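Local structure of choline binding protein A (Lactobacillus salivarius str. Ren, 5GT1) at residues E90-V95 and T101-E106. The protein probably acts in adhesion and at the bacterial cell wall, this part being its zinc-binding domain of the M23 peptidase family. Numbering follows the deposited sequence.
Sequences ENYVVV and TFVYQE
Val93 and Val95 face Tyr104 and Phe102 as two antiparallel hydrogen-bonded pairs, each with two N-H...O=C hydrogen bonds. Phe102 N reaches Val95 O at 2.8 Å and almost straight (177°); Val95 N returns a bond to Phe102 O, and Tyr104 N to Val93 O and Val93 N to Tyr104 O complete the other pair. Between them Val94 faces Val103 as a non-hydrogen-bonded pair. Both acceptor carbonyls of the valines also lie near the ring planes, Val95 O at the edge of Phe102 and Val93 O at that of Tyr104. The segments belong to the hairpin 92-96/101-108 within the antiparallel sheet of the M23 peptidase domain, flanked by strands 78-86 and 135-141.

On the face of Val93 and Val95, Tyr104 CE2 meets Val95 CG2 obliquely at 4.0 Å, while the hydroxyl of Tyr104 is bound to the backbone of Val75. On the other face packing is tight: chi1 of Val94 (-177°) sets CG1 beside the carbonyl carbon, where it is pressed to 3.4 Å from Thr101 CG2. Tyr92 and Gln105 touch through their CB atoms, 3.7 Å apart, and Val146 of helix 146-151 covers Val94 and Val103.

Near the zinc ion, which His57, Asp61 and His137 bind, Gln105 NE2 donates to Glu106 OE2 at 2.9 Å, on the anti side and somewhat tilted from the carboxylate plane, a bond that probably helps to fix the rotation of the Glu106 carboxylate; the nearest atoms of this side chain and the zinc ion are about 4 Å apart.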
# COMPACT_ATOMS: atom_id res chain seq x y z
N GLU A 90 4.19 10.82 3.78
CA GLU A 90 3.67 11.97 3.02
C GLU A 90 2.13 11.93 3.02
O GLU A 90 1.53 11.61 4.05
CB GLU A 90 4.29 12.02 1.62
CG GLU A 90 5.82 12.05 1.62
CD GLU A 90 6.41 13.14 2.52
OE1 GLU A 90 6.07 14.32 2.32
OE2 GLU A 90 7.22 12.82 3.43
N ASN A 91 1.48 12.22 1.89
CA ASN A 91 0.02 12.11 1.81
C ASN A 91 -0.41 10.64 1.67
O ASN A 91 0.11 9.92 0.80
CB ASN A 91 -0.53 12.95 0.65
CG ASN A 91 -0.19 14.42 0.78
OD1 ASN A 91 -0.75 15.12 1.62
ND2 ASN A 91 0.75 14.90 -0.02
N TYR A 92 -1.32 10.19 2.54
CA TYR A 92 -1.73 8.79 2.51
C TYR A 92 -3.24 8.59 2.57
O TYR A 92 -3.97 9.45 3.07
CB TYR A 92 -1.04 8.00 3.63
CG TYR A 92 -1.45 8.47 5.01
CD1 TYR A 92 -2.52 7.87 5.68
CD2 TYR A 92 -0.79 9.52 5.63
CE1 TYR A 92 -2.92 8.30 6.93
CE2 TYR A 92 -1.18 9.96 6.90
CZ TYR A 92 -2.25 9.35 7.54
OH TYR A 92 -2.65 9.78 8.78
N VAL A 93 -3.70 7.45 2.07
CA VAL A 93 -5.11 7.07 2.12
C VAL A 93 -5.20 5.74 2.83
O VAL A 93 -4.42 4.83 2.53
CB VAL A 93 -5.68 6.90 0.70
CG1 VAL A 93 -7.15 6.53 0.75
CG2 VAL A 93 -5.45 8.16 -0.10
N VAL A 94 -6.12 5.64 3.79
CA VAL A 94 -6.38 4.40 4.52
C VAL A 94 -7.76 3.85 4.11
O VAL A 94 -8.77 4.57 4.14
CB VAL A 94 -6.32 4.61 6.06
CG1 VAL A 94 -6.51 3.29 6.82
CG2 VAL A 94 -4.99 5.28 6.43
N VAL A 95 -7.77 2.59 3.69
CA VAL A 95 -8.99 1.88 3.32
C VAL A 95 -9.13 0.67 4.24
O VAL A 95 -8.17 -0.08 4.43
CB VAL A 95 -8.95 1.41 1.84
CG1 VAL A 95 -10.20 0.59 1.50
CG2 VAL A 95 -8.83 2.59 0.89
N THR A 101 -6.64 -3.45 7.03
CA THR A 101 -6.41 -2.04 6.79
C THR A 101 -5.32 -1.91 5.72
O THR A 101 -4.22 -2.47 5.86
CB THR A 101 -5.93 -1.34 8.08
OG1 THR A 101 -6.91 -1.55 9.12
CG2 THR A 101 -5.73 0.15 7.84
N PHE A 102 -5.65 -1.19 4.64
CA PHE A 102 -4.72 -0.92 3.54
C PHE A 102 -4.26 0.52 3.63
O PHE A 102 -5.08 1.43 3.76
CB PHE A 102 -5.44 -1.15 2.20
CG PHE A 102 -6.02 -2.54 2.05
CD1 PHE A 102 -5.31 -3.54 1.39
CD2 PHE A 102 -7.31 -2.84 2.53
CE1 PHE A 102 -5.85 -4.82 1.25
CE2 PHE A 102 -7.85 -4.10 2.39
CZ PHE A 102 -7.12 -5.10 1.76
N VAL A 103 -2.95 0.75 3.56
CA VAL A 103 -2.41 2.11 3.54
C VAL A 103 -1.74 2.38 2.19
O VAL A 103 -0.80 1.67 1.81
CB VAL A 103 -1.42 2.33 4.71
CG1 VAL A 103 -0.95 3.79 4.75
CG2 VAL A 103 -2.07 1.93 6.02
N TYR A 104 -2.22 3.38 1.46
CA TYR A 104 -1.58 3.80 0.22
C TYR A 104 -0.85 5.09 0.52
O TYR A 104 -1.48 6.11 0.83
CB TYR A 104 -2.61 4.05 -0.90
CG TYR A 104 -3.49 2.86 -1.22
CD1 TYR A 104 -3.23 2.06 -2.34
CD2 TYR A 104 -4.58 2.53 -0.40
CE1 TYR A 104 -4.04 0.96 -2.64
CE2 TYR A 104 -5.37 1.42 -0.69
CZ TYR A 104 -5.08 0.64 -1.81
OH TYR A 104 -5.89 -0.45 -2.09
N GLN A 105 0.47 5.08 0.43
CA GLN A 105 1.23 6.26 0.87
C GLN A 105 2.34 6.59 -0.13
O GLN A 105 2.64 5.79 -1.04
CB GLN A 105 1.82 6.01 2.26
CG GLN A 105 2.94 4.98 2.26
CD GLN A 105 3.39 4.60 3.65
OE1 GLN A 105 2.59 4.18 4.48
NE2 GLN A 105 4.71 4.72 3.91
N GLU A 106 2.93 7.79 0.04
CA GLU A 106 4.09 8.28 -0.72
C GLU A 106 3.92 8.53 -2.22
O GLU A 106 4.77 9.17 -2.85
CB GLU A 106 5.31 7.42 -0.43
CG GLU A 106 5.71 7.51 1.04
CD GLU A 106 6.87 6.61 1.35
OE1 GLU A 106 8.02 6.98 0.99
OE2 GLU A 106 6.62 5.53 1.92